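Local atomic coordinates of GDSL-like Lipase/Acylhydrolase family protein (Neisseria meningitidis, PDB entry 4K7J), a protein that probably removes O-acetyl groups from peptidoglycan as a GDSL-like esterase of the SGNH hydrolase family. Residues A158-G166 with A184-W195; M336-W344 with G349-R359. One frame throughout, in Å; residues are numbered along the deposited sequence.

Interaction 1 (A158-G166 with A184-W195); sequences AEQTLTVNG and ALPLTIHTEMPW
T163 and H190 form an antiparallel hydrogen-bonded pair between strands 161-164 and 187-191, whose directions make 160°, with T163 N 3.0 Å from H190 O and an equally long bond returning from H190 N to T163 O. V164 and I189 follow as the non-hydrogen-bonded pair. At the far end N165 pairs with T188 twice, because its N donates to T188 O at 2.8 Å and its side-chain OD1 takes the place of a backbone carbonyl, accepting T188 N nearly head-on. ND2 of the same amide reaches on to A184 O (3.3 Å), coming from above the carbonyl plane, and weakly to P186 O. Nearby, V164 CG1 presses tightly on L187 CD1, 3.4 Å away.

At the other end the indole of W195 is sandwiched. L162 CD2 lies over the five-membered ring, 3.8 Å from its centroid, while the Q160 amide covers the opposite face with its plane turned 65° from the ring. The extended Q160 chain, CG anti to the backbone N (chi1 -158°), carries NE2 past the indole to P194 O at 2.8 Å. In the ring plane, NE1 of W195 donates to T161 O (3.1 Å). One water joins T161 O to M193 N, and another links T163 OG1 to H190 ND1.

Strand 187-191 pairs on its other edge with 133-139, and 161-164 with 167-170. L162, V164, L187 and I189 face a second sheet, touching strands 147-155, 177-183 and 195-203, a beta-sandwich consistent with a galactose-binding-like domain.

Interaction 2 (M336-W344 with G349-R359); sequences MKNWLNQGW and GVHFSAKGYRR. With ACT (acetate ion), chain C.
M336 and W339 close on F352 from two directions in the tightly packed half of this contact: M336 CE makes a CH-pi contact over the phenyl face, 3.7 Å from F352 CZ, and the sulfur, set obliquely to the ring, adds a Met-aromatic contact, while W339 CE3 meets the ring edge at F352 CE2 (3.5 Å) with the planes at 85°. W344 O approaches the same ring at its edge and also receives G356 CA at 3.1 Å, a close approach made possible by glycine. S353 OG donates to G343 O (2.7 Å), reached because OG lies between its backbone N and carbonyl carbon (chi1 65°).

G343 ends helix 336-341 as the C-prime residue of a Schellman motif, and S353 is the N-cap of helix 354-373, weakly accepting from G356 N. Just before that N-cap, H351 NE2 donates to an acetate, also held by S62, G218 and N250; H351 hydrogen-bonds D348 as well, consistent with the Asp-His part of an SGNH triad.

Toward solvent the contact is made by the long, partly exposed chains of K355 and R359, laid against opposite faces of W344. K355 CD lies over the six-membered ring; the R359 guanidinium makes a cation-pi contact. R359 NH1 also lies over a W339 face, offset toward its rim, with guanidinium and ring planes 10° apart.

From the N terminus, interaction 1 comes first. The pairing of 158-166 with 184-195 closes a loop of 17 residues that carries strands 167-170 and 177-183, so that the chain visits both sheets of the sandwich before it returns. Interaction 2 opens only much later, near the C terminus, where 336-344 meets 349-359 across just four intervening residues and joins a short helix to the start of the last one, within the GDSL-like hydrolase region. The two loops lie in series and neither nest nor cross. Interactions 1 and 2 sit on opposite sides of the chain's centre; the centres of interactions 1 and 2 are about 41 Å apart, and the two do not touch.

Interaction 1 (A158-G166 with A184-W195)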
loop_
_atom_site.group_PDB
_atom_site.type_symbol
_atom_site.label_atom_id
_atom_site.label_comp_id
_atom_site.label_asym_id
_atom_site.label_seq_id
_atom_site.Cartn_x
_atom_site.Cartn_y
_atom_site.Cartn_z
ATOM N N ALA A 158 -1.049 29.527 -4.846
ATOM C CA ALA A 158 -1.270 29.134 -6.232
ATOM C C ALA A 158 -0.055 29.511 -7.094
ATOM O O ALA A 158 0.599 30.530 -6.837
ATOM C CB ALA A 158 -2.535 29.780 -6.763
ATOM N N GLU A 159 0.262 28.662 -8.076
ATOM C CA GLU A 159 1.359 28.901 -9.036
ATOM C C GLU A 159 2.786 28.761 -8.475
ATOM O O GLU A 159 3.757 28.883 -9.220
ATOM C CB GLU A 159 1.200 30.258 -9.741
ATOM C CG GLU A 159 0.798 30.172 -11.207
ATOM C CD GLU A 159 -0.586 29.583 -11.412
ATOM O OE1 GLU A 159 -1.520 30.356 -11.718
ATOM O OE2 GLU A 159 -0.738 28.348 -11.280
ATOM N N GLN A 160 2.896 28.512 -7.173
ATOM C CA GLN A 160 4.164 28.247 -6.501
ATOM C C GLN A 160 4.989 27.184 -7.233
ATOM O O GLN A 160 4.436 26.301 -7.888
ATOM C CB GLN A 160 3.864 27.755 -5.082
ATOM C CG GLN A 160 4.974 27.904 -4.065
ATOM C CD GLN A 160 4.501 27.555 -2.658
ATOM O OE1 GLN A 160 3.424 27.957 -2.240
ATOM N NE2 GLN A 160 5.310 26.803 -1.928
ATOM N N THR A 161 6.309 27.266 -7.111
ATOM C CA THR A 161 7.197 26.315 -7.772
ATOM C C THR A 161 8.035 25.535 -6.766
ATOM O O THR A 161 8.143 25.916 -5.604
ATOM C CB THR A 161 8.181 27.026 -8.730
ATOM O OG1 THR A 161 8.960 27.964 -7.989
ATOM C CG2 THR A 161 7.432 27.757 -9.833
ATOM N N LEU A 162 8.612 24.437 -7.234
ATOM C CA LEU A 162 9.693 23.755 -6.535
ATOM C C LEU A 162 10.614 23.246 -7.623
ATOM O O LEU A 162 10.308 23.394 -8.814
ATOM C CB LEU A 162 9.178 22.608 -5.626
ATOM C CG LEU A 162 8.140 21.601 -6.133
ATOM C CD1 LEU A 162 8.730 20.629 -7.145
ATOM C CD2 LEU A 162 7.505 20.838 -4.941
ATOM N N THR A 163 11.740 22.654 -7.241
ATOM C CA THR A 163 12.624 22.095 -8.245
ATOM C C THR A 163 12.857 20.626 -7.981
ATOM O O THR A 163 12.969 20.207 -6.837
ATOM C CB THR A 163 13.991 22.813 -8.309
ATOM O OG1 THR A 163 14.726 22.547 -7.110
ATOM C CG2 THR A 163 13.825 24.333 -8.495
ATOM N N VAL A 164 12.941 19.855 -9.057
ATOM C CA VAL A 164 13.248 18.434 -8.991
ATOM C C VAL A 164 14.505 18.214 -9.827
ATOM O O VAL A 164 14.484 18.440 -11.039
ATOM C CB VAL A 164 12.098 17.615 -9.585
ATOM C CG1 VAL A 164 12.438 16.148 -9.573
ATOM C CG2 VAL A 164 10.798 17.875 -8.824
ATOM N N ASN A 165 15.594 17.784 -9.181
ATOM C CA ASN A 165 16.931 17.778 -9.798
ATOM C C ASN A 165 17.243 19.052 -10.591
ATOM O O ASN A 165 17.743 18.988 -11.706
ATOM C CB ASN A 165 17.142 16.547 -10.688
ATOM C CG ASN A 165 17.318 15.268 -9.883
ATOM O OD1 ASN A 165 17.131 15.259 -8.673
ATOM N ND2 ASN A 165 17.657 14.179 -10.561
ATOM N N GLY A 166 16.937 20.206 -10.016
ATOM C CA GLY A 166 17.241 21.469 -10.663
ATOM C C GLY A 166 16.191 21.991 -11.633
ATOM O O GLY A 166 16.208 23.166 -11.990
ATOM N N ALA A 184 16.206 11.580 -12.668
ATOM C CA ALA A 184 16.850 10.327 -12.315
ATOM C C ALA A 184 16.978 10.211 -10.801
ATOM O O ALA A 184 16.631 11.134 -10.062
ATOM C CB ALA A 184 18.218 10.225 -12.984
ATOM N N LEU A 185 17.459 9.061 -10.344
ATOM C CA LEU A 185 17.815 8.881 -8.944
ATOM C C LEU A 185 19.340 8.940 -8.831
ATOM O O LEU A 185 20.035 8.449 -9.714
ATOM C CB LEU A 185 17.263 7.551 -8.420
ATOM C CG LEU A 185 15.746 7.540 -8.168
ATOM C CD1 LEU A 185 15.181 6.139 -8.194
ATOM C CD2 LEU A 185 15.439 8.181 -6.828
ATOM N N PRO A 186 19.875 9.555 -7.757
ATOM C CA PRO A 186 19.195 10.198 -6.624
ATOM C C PRO A 186 18.369 11.407 -7.033
ATOM O O PRO A 186 18.721 12.125 -7.964
ATOM C CB PRO A 186 20.351 10.646 -5.721
ATOM C CG PRO A 186 21.502 9.787 -6.115
ATOM C CD PRO A 186 21.339 9.569 -7.589
ATOM N N LEU A 187 17.266 11.612 -6.327
ATOM C CA LEU A 187 16.291 12.620 -6.675
ATOM C C LEU A 187 16.324 13.678 -5.590
ATOM O O LEU A 187 16.094 13.364 -4.432
ATOM C CB LEU A 187 14.900 11.982 -6.697
ATOM C CG LEU A 187 13.705 12.816 -7.125
ATOM C CD1 LEU A 187 13.963 13.266 -8.525
ATOM C CD2 LEU A 187 12.431 11.981 -7.083
ATOM N N THR A 188 16.599 14.923 -5.962
ATOM C CA THR A 188 16.665 16.011 -4.986
ATOM C C THR A 188 15.594 17.051 -5.270
ATOM O O THR A 188 15.506 17.576 -6.369
ATOM C CB THR A 188 18.056 16.661 -4.965
ATOM O OG1 THR A 188 19.011 15.690 -4.528
ATOM C CG2 THR A 188 18.089 17.849 -4.006
ATOM N N ILE A 189 14.773 17.324 -4.261
ATOM C CA ILE A 189 13.657 18.238 -4.393
ATOM C C ILE A 189 13.846 19.406 -3.437
ATOM O O ILE A 189 14.035 19.211 -2.228
ATOM C CB ILE A 189 12.324 17.524 -4.077
ATOM C CG1 ILE A 189 12.166 16.298 -4.982
ATOM C CG2 ILE A 189 11.149 18.477 -4.243
ATOM C CD1 ILE A 189 11.076 15.350 -4.532
ATOM N N HIS A 190 13.797 20.614 -3.993
ATOM C CA HIS A 190 14.065 21.843 -3.245
ATOM C C HIS A 190 12.814 22.703 -3.226
ATOM O O HIS A 190 12.177 22.896 -4.263
ATOM C CB HIS A 190 15.204 22.637 -3.923
ATOM C CG HIS A 190 16.571 22.069 -3.687
ATOM N ND1 HIS A 190 17.655 22.372 -4.486
ATOM C CD2 HIS A 190 17.033 21.225 -2.732
ATOM C CE1 HIS A 190 18.724 21.741 -4.033
ATOM N NE2 HIS A 190 18.372 21.034 -2.973
ATOM N N THR A 191 12.458 23.224 -2.060
ATOM C CA THR A 191 11.286 24.094 -1.955
ATOM C C THR A 191 11.663 25.436 -1.353
ATOM O O THR A 191 11.975 25.531 -0.165
ATOM C CB THR A 191 10.151 23.455 -1.119
ATOM O OG1 THR A 191 10.639 23.118 0.185
ATOM C CG2 THR A 191 9.645 22.185 -1.785
ATOM N N GLU A 192 11.638 26.475 -2.181
ATOM C CA GLU A 192 11.940 27.813 -1.700
ATOM C C GLU A 192 10.915 28.229 -0.650
ATOM O O GLU A 192 11.284 28.657 0.431
ATOM C CB GLU A 192 11.993 28.813 -2.859
ATOM C CG GLU A 192 11.876 30.283 -2.443
ATOM C CD GLU A 192 13.111 30.828 -1.730
ATOM O OE1 GLU A 192 14.088 30.073 -1.504
ATOM O OE2 GLU A 192 13.096 32.029 -1.395
ATOM N N MET A 193 9.635 28.093 -0.983
ATOM C CA MET A 193 8.542 28.359 -0.054
ATOM C C MET A 193 7.855 27.045 0.371
ATOM O O MET A 193 8.074 26.004 -0.253
ATOM C CB MET A 193 7.552 29.352 -0.678
ATOM C CG MET A 193 8.030 30.822 -0.645
ATOM S SD MET A 193 8.180 31.550 1.012
ATOM C CE MET A 193 9.943 31.453 1.264
ATOM N N PRO A 194 7.038 27.083 1.442
ATOM C CA PRO A 194 6.498 25.826 1.979
ATOM C C PRO A 194 5.466 25.128 1.102
ATOM O O PRO A 194 4.592 25.779 0.525
ATOM C CB PRO A 194 5.816 26.263 3.283
ATOM C CG PRO A 194 6.520 27.548 3.663
ATOM C CD PRO A 194 6.774 28.219 2.350
ATOM N N TRP A 195 5.562 23.801 1.064
ATOM C CA TRP A 195 4.561 22.938 0.456
ATOM C C TRP A 195 4.213 21.817 1.431
ATOM O O TRP A 195 5.002 21.498 2.322
ATOM C CB TRP A 195 5.155 22.217 -0.747
ATOM C CG TRP A 195 5.470 23.010 -1.961
ATOM C CD1 TRP A 195 6.488 23.909 -2.124
ATOM C CD2 TRP A 195 4.812 22.912 -3.226
ATOM N NE1 TRP A 195 6.474 24.406 -3.408
ATOM C CE2 TRP A 195 5.463 23.799 -4.108
ATOM C CE3 TRP A 195 3.728 22.160 -3.701
ATOM C CZ2 TRP A 195 5.059 23.960 -5.438
ATOM C CZ3 TRP A 195 3.326 22.325 -5.014
ATOM C CH2 TRP A 195 3.997 23.213 -5.869
HETATM O O HOH W 1 8.549 27.677 -3.661
HETATM O O HOH W 2 16.274 20.304 -7.180
HETATM O O HOH W 3 17.260 23.598 -6.828
HETATM O O HOH W 4 17.690 14.271 -13.522
#

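Interaction 2 (M336-W344 with G349-R359)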
loop_
_atom_site.group_PDB
_atom_site.type_symbol
_atom_site.label_atom_id
_atom_site.label_comp_id
_atom_site.label_asym_id
_atom_site.label_seq_id
_atom_site.Cartn_x
_atom_site.Cartn_y
_atom_site.Cartn_z
ATOM N N MET A 336 -0.735 -19.081 15.031
ATOM C CA MET A 336 0.116 -17.964 15.424
ATOM C C MET A 336 1.110 -18.329 16.519
ATOM O O MET A 336 2.265 -17.895 16.469
ATOM C CB MET A 336 -0.698 -16.716 15.811
ATOM C CG MET A 336 0.122 -15.596 16.477
ATOM S SD MET A 336 1.497 -14.991 15.459
ATOM C CE MET A 336 0.775 -13.584 14.607
ATOM N N LYS A 337 0.684 -19.121 17.501
ATOM C CA LYS A 337 1.610 -19.479 18.575
ATOM C C LYS A 337 2.782 -20.288 18.024
ATOM O O LYS A 337 3.925 -20.087 18.419
ATOM C CB LYS A 337 0.925 -20.222 19.726
ATOM C CG LYS A 337 1.745 -20.192 21.025
ATOM C CD LYS A 337 1.809 -21.569 21.674
ATOM C CE LYS A 337 2.943 -21.689 22.705
ATOM N NZ LYS A 337 3.184 -23.119 23.136
ATOM N N ASN A 338 2.499 -21.180 17.085
ATOM C CA ASN A 338 3.554 -21.946 16.443
ATOM C C ASN A 338 4.518 -21.028 15.687
ATOM O O ASN A 338 5.736 -21.180 15.781
ATOM C CB ASN A 338 2.961 -22.984 15.494
ATOM C CG ASN A 338 3.940 -24.085 15.157
ATOM O OD1 ASN A 338 4.733 -24.504 16.006
ATOM N ND2 ASN A 338 3.906 -24.555 13.911
ATOM N N TRP A 339 3.964 -20.075 14.942
ATOM C CA TRP A 339 4.775 -19.095 14.215
ATOM C C TRP A 339 5.677 -18.315 15.163
ATOM O O TRP A 339 6.854 -18.075 14.872
ATOM C CB TRP A 339 3.893 -18.137 13.406
ATOM C CG TRP A 339 3.556 -18.662 12.032
ATOM C CD1 TRP A 339 2.964 -19.858 11.740
ATOM C CD2 TRP A 339 3.780 -18.007 10.771
ATOM N NE1 TRP A 339 2.813 -19.990 10.382
ATOM C CE2 TRP A 339 3.307 -18.869 9.765
ATOM C CE3 TRP A 339 4.334 -16.774 10.400
ATOM C CZ2 TRP A 339 3.370 -18.544 8.410
ATOM C CZ3 TRP A 339 4.397 -16.449 9.060
ATOM C CH2 TRP A 339 3.916 -17.330 8.076
ATOM N N LEU A 340 5.103 -17.933 16.298
ATOM C CA LEU A 340 5.810 -17.195 17.332
ATOM C C LEU A 340 6.953 -18.053 17.880
ATOM O O LEU A 340 8.090 -17.596 18.007
ATOM C CB LEU A 340 4.818 -16.860 18.451
ATOM C CG LEU A 340 5.143 -15.870 19.566
ATOM C CD1 LEU A 340 3.835 -15.378 20.166
ATOM C CD2 LEU A 340 6.017 -16.494 20.647
ATOM N N ASN A 341 6.647 -19.302 18.208
ATOM C CA ASN A 341 7.660 -20.180 18.784
ATOM C C ASN A 341 8.846 -20.375 17.849
ATOM O O ASN A 341 9.962 -20.610 18.299
ATOM C CB ASN A 341 7.071 -21.535 19.176
ATOM C CG ASN A 341 6.124 -21.442 20.350
ATOM O OD1 ASN A 341 5.151 -22.195 20.434
ATOM N ND2 ASN A 341 6.400 -20.521 21.269
ATOM N N GLN A 342 8.607 -20.260 16.548
ATOM C CA GLN A 342 9.658 -20.533 15.586
ATOM C C GLN A 342 10.323 -19.276 15.028
ATOM O O GLN A 342 11.146 -19.356 14.120
ATOM C CB GLN A 342 9.135 -21.433 14.471
ATOM C CG GLN A 342 8.589 -22.753 15.000
ATOM C CD GLN A 342 8.398 -23.778 13.907
ATOM O OE1 GLN A 342 9.174 -23.837 12.960
ATOM N NE2 GLN A 342 7.354 -24.589 14.030
ATOM N N GLY A 343 9.982 -18.123 15.586
ATOM C CA GLY A 343 10.610 -16.875 15.185
ATOM C C GLY A 343 10.074 -16.243 13.910
ATOM O O GLY A 343 10.638 -15.259 13.421
ATOM N N TRP A 344 8.988 -16.790 13.369
ATOM C CA TRP A 344 8.344 -16.190 12.199
ATOM C C TRP A 344 7.344 -15.105 12.605
ATOM O O TRP A 344 6.818 -14.377 11.765
ATOM C CB TRP A 344 7.652 -17.256 11.353
ATOM C CG TRP A 344 8.582 -18.326 10.857
ATOM C CD1 TRP A 344 8.916 -19.477 11.501
ATOM C CD2 TRP A 344 9.297 -18.340 9.613
ATOM N NE1 TRP A 344 9.792 -20.212 10.740
ATOM C CE2 TRP A 344 10.043 -19.537 9.575
ATOM C CE3 TRP A 344 9.383 -17.456 8.529
ATOM C CZ2 TRP A 344 10.864 -19.877 8.494
ATOM C CZ3 TRP A 344 10.196 -17.794 7.454
ATOM C CH2 TRP A 344 10.929 -18.995 7.446
ATOM N N GLY A 349 2.518 -11.834 19.494
ATOM C CA GLY A 349 1.513 -12.678 18.858
ATOM C C GLY A 349 0.560 -11.920 17.939
ATOM O O GLY A 349 -0.542 -12.390 17.639
ATOM N N VAL A 350 0.982 -10.737 17.502
ATOM C CA VAL A 350 0.186 -9.914 16.600
ATOM C C VAL A 350 1.010 -9.567 15.369
ATOM O O VAL A 350 0.577 -9.787 14.233
ATOM C CB VAL A 350 -0.265 -8.607 17.275
ATOM C CG1 VAL A 350 -1.017 -7.723 16.274
ATOM C CG2 VAL A 350 -1.140 -8.909 18.501
ATOM N N HIS A 351 2.207 -9.033 15.600
ATOM C CA HIS A 351 3.085 -8.616 14.506
ATOM C C HIS A 351 4.032 -9.742 14.113
ATOM O O HIS A 351 4.226 -10.683 14.869
ATOM C CB HIS A 351 3.841 -7.332 14.875
ATOM C CG HIS A 351 2.932 -6.204 15.263
ATOM N ND1 HIS A 351 2.613 -5.920 16.574
ATOM C CD2 HIS A 351 2.241 -5.317 14.509
ATOM C CE1 HIS A 351 1.777 -4.898 16.612
ATOM N NE2 HIS A 351 1.536 -4.511 15.373
ATOM N N PHE A 352 4.596 -9.661 12.915
ATOM C CA PHE A 352 5.496 -10.704 12.463
ATOM C C PHE A 352 6.935 -10.209 12.448
ATOM O O PHE A 352 7.210 -9.012 12.601
ATOM C CB PHE A 352 5.087 -11.213 11.075
ATOM C CG PHE A 352 3.738 -11.886 11.040
ATOM C CD1 PHE A 352 2.566 -11.134 11.004
ATOM C CD2 PHE A 352 3.641 -13.275 11.020
ATOM C CE1 PHE A 352 1.297 -11.757 10.961
ATOM C CE2 PHE A 352 2.389 -13.906 10.974
ATOM C CZ PHE A 352 1.212 -13.146 10.942
ATOM N N SER A 353 7.858 -11.142 12.290
ATOM C CA SER A 353 9.255 -10.792 12.170
ATOM C C SER A 353 9.492 -10.608 10.691
ATOM O O SER A 353 8.636 -10.969 9.878
ATOM C CB SER A 353 10.136 -11.928 12.702
ATOM O OG SER A 353 9.995 -13.087 11.891
ATOM N N ALA A 354 10.659 -10.068 10.347
ATOM C CA ALA A 354 11.013 -9.825 8.955
ATOM C C ALA A 354 10.817 -11.067 8.090
ATOM O O ALA A 354 10.252 -10.985 7.002
ATOM C CB ALA A 354 12.464 -9.318 8.850
ATOM N N LYS A 355 11.271 -12.223 8.565
ATOM C CA LYS A 355 11.189 -13.417 7.727
ATOM C C LYS A 355 9.758 -13.950 7.677
ATOM O O LYS A 355 9.348 -14.566 6.690
ATOM C CB LYS A 355 12.190 -14.494 8.167
ATOM C CG LYS A 355 11.928 -15.112 9.535
ATOM C CD LYS A 355 12.903 -16.265 9.799
ATOM C CE LYS A 355 12.547 -17.012 11.069
ATOM N NZ LYS A 355 13.576 -18.037 11.386
ATOM N N GLY A 356 8.988 -13.678 8.723
ATOM C CA GLY A 356 7.586 -14.051 8.739
ATOM C C GLY A 356 6.819 -13.299 7.667
ATOM O O GLY A 356 6.037 -13.885 6.914
ATOM N N TYR A 357 7.049 -11.993 7.580
ATOM C CA TYR A 357 6.395 -11.207 6.536
ATOM C C TYR A 357 6.854 -11.636 5.142
ATOM O O TYR A 357 6.046 -11.706 4.200
ATOM C CB TYR A 357 6.634 -9.704 6.736
ATOM C CG TYR A 357 5.853 -9.087 7.872
ATOM C CD1 TYR A 357 4.461 -9.146 7.899
ATOM C CD2 TYR A 357 6.505 -8.442 8.920
ATOM C CE1 TYR A 357 3.743 -8.586 8.937
ATOM C CE2 TYR A 357 5.791 -7.879 9.968
ATOM C CZ TYR A 357 4.407 -7.954 9.965
ATOM O OH TYR A 357 3.680 -7.397 10.995
ATOM N N ARG A 358 8.151 -11.912 5.006
ATOM C CA ARG A 358 8.681 -12.334 3.713
ATOM C C ARG A 358 8.022 -13.639 3.282
ATOM O O ARG A 358 7.649 -13.795 2.123
ATOM C CB ARG A 358 10.201 -12.513 3.756
ATOM C CG ARG A 358 10.804 -12.825 2.380
ATOM C CD ARG A 358 12.209 -13.436 2.477
ATOM N NE ARG A 358 12.195 -14.741 3.139
ATOM C CZ ARG A 358 12.955 -15.063 4.182
ATOM N NH1 ARG A 358 13.810 -14.176 4.683
ATOM N NH2 ARG A 358 12.866 -16.274 4.721
ATOM N N ARG A 359 7.863 -14.557 4.234
ATOM C CA ARG A 359 7.281 -15.871 3.963
ATOM C C ARG A 359 5.829 -15.739 3.513
ATOM O O ARG A 359 5.415 -16.334 2.509
ATOM C CB ARG A 359 7.367 -16.758 5.212
ATOM C CG ARG A 359 6.730 -18.144 5.077
ATOM C CD ARG A 359 6.726 -18.896 6.430
ATOM N NE ARG A 359 6.301 -20.295 6.300
ATOM C CZ ARG A 359 6.206 -21.161 7.309
ATOM N NH1 ARG A 359 6.500 -20.796 8.554
ATOM N NH2 ARG A 359 5.811 -22.404 7.073
HETATM C C ACT C . -0.982 -2.996 13.543
HETATM O O ACT C . -0.345 -2.686 14.592
HETATM O OXT ACT C . -1.330 -2.063 12.774
HETATM C CH3 ACT C . -1.294 -4.420 13.200
#